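Long-range contact in lipoteichoic acid primase (Listeria monocytogenes, PDB 4UOP), which belongs to the sulfatase-like family of extracellular enzymes and binds a magnesium ion in its catalytic domain: residues Asn71-Ile77 and Lys299-Arg303. Numbering follows the deposited sequence.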
ATOM      1  N   ASN B  71      11.806 -13.192  16.965  1.00 16.40           N
ATOM      2  CA  ASN B  71      13.084 -12.733  17.540  1.00 17.36           C
ATOM      3  C   ASN B  71      12.925 -11.877  18.803  1.00 18.73           C
ATOM      4  O   ASN B  71      13.921 -11.469  19.424  1.00 17.93           O
ATOM      5  CB  ASN B  71      13.983 -12.065  16.493  1.00 17.99           C
ATOM      6  CG  ASN B  71      13.426 -10.774  15.930  1.00 17.88           C
ATOM      7  OD1 ASN B  71      12.499 -10.167  16.460  1.00 18.66           O
ATOM      8  ND2 ASN B  71      14.025 -10.328  14.842  1.00 19.53           N
ATOM      9  N   LEU B  72      11.684 -11.624  19.202  1.00 18.72           N
ATOM     10  CA  LEU B  72      11.412 -11.032  20.521  1.00 19.79           C
ATOM     11  C   LEU B  72      10.482 -11.912  21.355  1.00 20.78           C
ATOM     12  O   LEU B  72       9.624 -11.421  22.073  1.00 25.31           O
ATOM     13  CB  LEU B  72      10.845  -9.621  20.349  1.00 19.90           C
ATOM     14  CG  LEU B  72      11.784  -8.627  19.653  1.00 20.38           C
ATOM     15  CD1 LEU B  72      11.055  -7.330  19.353  1.00 20.33           C
ATOM     16  CD2 LEU B  72      13.023  -8.342  20.498  1.00 21.94           C
ATOM     17  N   THR B  73      10.625 -13.219  21.216  1.00 20.22           N
ATOM     18  CA  THR B  73       9.990 -14.172  22.096  1.00 21.20           C
ATOM     19  C   THR B  73      11.083 -15.039  22.683  1.00 22.09           C
ATOM     20  O   THR B  73      12.209 -15.047  22.185  1.00 21.52           O
ATOM     21  CB  THR B  73       8.965 -15.063  21.376  1.00 21.96           C
ATOM     22  OG1 THR B  73       9.638 -15.873  20.408  1.00 22.37           O
ATOM     23  CG2 THR B  73       7.885 -14.224  20.706  1.00 22.02           C
ATOM     24  N   ASN B  74      10.761 -15.760  23.755  1.00 23.35           N
ATOM     25  CA  ASN B  74      11.753 -16.564  24.472  1.00 24.48           C
ATOM     26  C   ASN B  74      12.971 -15.728  24.870  1.00 25.28           C
ATOM     27  O   ASN B  74      14.125 -16.143  24.716  1.00 27.28           O
ATOM     28  CB  ASN B  74      12.148 -17.806  23.652  1.00 27.97           C
ATOM     29  CG  ASN B  74      12.422 -19.020  24.532  1.00 30.54           C
ATOM     30  OD1 ASN B  74      12.889 -18.885  25.663  1.00 32.50           O
ATOM     31  ND2 ASN B  74      12.112 -20.213  24.024  1.00 32.62           N
ATOM     32  N   VAL B  75      12.682 -14.535  25.370  1.00 25.03           N
ATOM     33  CA  VAL B  75      13.673 -13.568  25.820  1.00 27.04           C
ATOM     34  C   VAL B  75      13.546 -13.451  27.332  1.00 28.14           C
ATOM     35  O   VAL B  75      12.450 -13.561  27.869  1.00 26.53           O
ATOM     36  CB  VAL B  75      13.418 -12.195  25.136  1.00 27.10           C
ATOM     37  CG1 VAL B  75      13.981 -11.035  25.943  1.00 26.93           C
ATOM     38  CG2 VAL B  75      13.997 -12.197  23.722  1.00 27.73           C
ATOM     39  N   LYS B  76      14.676 -13.254  28.010  1.00 31.04           N
ATOM     40  CA  LYS B  76      14.687 -12.975  29.447  1.00 32.62           C
ATOM     41  C   LYS B  76      15.311 -11.608  29.684  1.00 32.94           C
ATOM     42  O   LYS B  76      16.362 -11.305  29.122  1.00 32.41           O
ATOM     43  CB  LYS B  76      15.500 -14.025  30.196  1.00 35.47           C
ATOM     44  CG  LYS B  76      14.784 -15.336  30.411  1.00 39.27           C
ATOM     45  CD  LYS B  76      15.674 -16.310  31.164  1.00 42.22           C
ATOM     46  CE  LYS B  76      14.962 -17.625  31.422  1.00 44.94           C
ATOM     47  NZ  LYS B  76      13.778 -17.466  32.310  1.00 47.61           N
ATOM     48  N   ILE B  77      14.651 -10.783  30.496  1.00 34.22           N
ATOM     49  CA  ILE B  77      15.171  -9.479  30.896  1.00 37.59           C
ATOM     50  C   ILE B  77      15.536  -9.584  32.375  1.00 40.42           C
ATOM     51  O   ILE B  77      14.651  -9.652  33.224  1.00 37.49           O
ATOM     52  CB  ILE B  77      14.123  -8.356  30.714  1.00 38.78           C
ATOM     53  CG1 ILE B  77      13.609  -8.290  29.270  1.00 39.14           C
ATOM     54  CG2 ILE B  77      14.696  -7.009  31.131  1.00 38.84           C
ATOM     55  CD1 ILE B  77      14.653  -7.961  28.227  1.00 41.12           C
ATOM     56  N   LYS B 299      21.080  -5.995  22.246  1.00 26.41           N
ATOM     57  CA  LYS B 299      21.383  -7.206  23.038  1.00 26.50           C
ATOM     58  C   LYS B 299      20.145  -7.970  23.552  1.00 24.54           C
ATOM     59  O   LYS B 299      20.274  -9.107  24.020  1.00 25.18           O
ATOM     60  CB  LYS B 299      22.278  -6.876  24.227  1.00 28.16           C
ATOM     61  CG  LYS B 299      21.594  -6.078  25.322  1.00 28.83           C
ATOM     62  CD  LYS B 299      22.485  -5.967  26.557  1.00 31.13           C
ATOM     63  CE  LYS B 299      21.887  -5.036  27.590  1.00 31.60           C
ATOM     64  NZ  LYS B 299      21.942  -3.606  27.169  1.00 32.39           N
ATOM     65  N   TYR B 300      18.969  -7.341  23.492  1.00 24.02           N
ATOM     66  CA  TYR B 300      17.732  -7.969  23.932  1.00 24.42           C
ATOM     67  C   TYR B 300      17.087  -8.861  22.881  1.00 24.29           C
ATOM     68  O   TYR B 300      16.208  -9.664  23.211  1.00 24.79           O
ATOM     69  CB  TYR B 300      16.743  -6.910  24.401  1.00 26.30           C
ATOM     70  CG  TYR B 300      17.255  -6.156  25.608  1.00 27.53           C
ATOM     71  CD1 TYR B 300      17.476  -6.814  26.815  1.00 28.20           C
ATOM     72  CD2 TYR B 300      17.538  -4.799  25.538  1.00 28.47           C
ATOM     73  CE1 TYR B 300      17.958  -6.136  27.925  1.00 28.75           C
ATOM     74  CE2 TYR B 300      18.020  -4.119  26.639  1.00 28.74           C
ATOM     75  CZ  TYR B 300      18.224  -4.797  27.826  1.00 29.50           C
ATOM     76  OH  TYR B 300      18.699  -4.136  28.933  1.00 30.59           O
ATOM     77  N   VAL B 301      17.508  -8.700  21.633  1.00 22.71           N
ATOM     78  CA  VAL B 301      16.933  -9.451  20.526  1.00 22.83           C
ATOM     79  C   VAL B 301      17.419 -10.880  20.641  1.00 22.93           C
ATOM     80  O   VAL B 301      18.602 -11.122  20.918  1.00 23.79           O
ATOM     81  CB  VAL B 301      17.349  -8.850  19.170  1.00 21.89           C
ATOM     82  CG1 VAL B 301      16.763  -9.661  18.014  1.00 22.41           C
ATOM     83  CG2 VAL B 301      16.930  -7.390  19.070  1.00 21.95           C
ATOM     84  N   ASN B 302      16.515 -11.831  20.469  1.00 22.24           N
ATOM     85  CA  ASN B 302      16.864 -13.240  20.561  1.00 22.90           C
ATOM     86  C   ASN B 302      17.600 -13.655  19.292  1.00 23.75           C
ATOM     87  O   ASN B 302      17.051 -13.551  18.200  1.00 22.99           O
ATOM     88  CB  ASN B 302      15.604 -14.082  20.765  1.00 22.56           C
ATOM     89  CG  ASN B 302      15.896 -15.537  21.091  1.00 23.30           C
ATOM     90  OD1 ASN B 302      16.964 -16.063  20.797  1.00 24.47           O
ATOM     91  ND2 ASN B 302      14.922 -16.202  21.672  1.00 24.32           N
ATOM     92  N   ARG B 303      18.841 -14.117  19.451  1.00 24.67           N
ATOM     93  CA  ARG B 303      19.686 -14.483  18.316  1.00 25.08           C
ATOM     94  C   ARG B 303      19.777 -15.983  18.129  1.00 25.10           C
ATOM     95  O   ARG B 303      20.484 -16.455  17.236  1.00 26.24           O
ATOM     96  CB  ARG B 303      21.101 -13.931  18.519  1.00 26.63           C
ATOM     97  CG  ARG B 303      21.170 -12.426  18.728  1.00 27.01           C
ATOM     98  CD  ARG B 303      20.522 -11.673  17.582  1.00 27.75           C
ATOM     99  NE  ARG B 303      20.728 -10.233  17.693  1.00 28.17           N
ATOM    100  CZ  ARG B 303      20.223  -9.323  16.866  1.00 28.64           C
ATOM    101  NH1 ARG B 303      19.465  -9.697  15.841  1.00 29.06           N
ATOM    102  NH2 ARG B 303      20.459  -8.026  17.072  1.00 29.40           N
TER
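Asn302 reaches into the bend of residues Asn71-Ile77 and grips it at two backbone carbonyls. Its backbone N donates to Asn71 O at 2.8 Å. Its side-chain ND2 donates to Thr73 O at 3.0 Å, with a nearly straight N-H...O angle of 171°. This second bond is flat from both ends: the donor lies in the carbonyl plane of Thr73, and the oxygen lies in the amide plane of Asn302. CG of Asn302 stands anti to its backbone N (chi1 -171°), which carries the amide out to the turn at Thr73 and Asn74. Asn74 O also comes close to ND2, but at a poor angle for a bond. On the other end of the amide, OD1 of Asn302 bonds Ser304 OG, which helps fix the flip of the group.

Van der Waals contacts flank these bonds. Val75 slides past Asn302 in the opposite direction, and its CG2 packs 3.9 Å from Asn302 CB. Val75 CG2 also lies 3.4 Å from Tyr300 O. Ile77 crosses the Tyr300 side chain at about a right angle, its CD1 3.4 Å from ring atom CD1. Val301 runs alongside Asn71, with CG1 4.0 Å from Asn71 CB.

A second shell holds both partners: Tyr300 OH bonds Asp241, ND2 of Asn71 bonds Asp313 and Asp314, and Leu72 and Ile77 pack on helix 246-271.

In this sulfatase-type alpha/beta fold, the connection after strand 59-65, which here runs into the short strand 76-77, meets the loop after the parallel neighbouring strand 277-283. Strands 59-65 and 277-283 lead to the magnesium site, where Glu66, Asp284 and His285 are ligands and Thr108 completes the set; the ion lies about 14 Å from the Leu72 side chain.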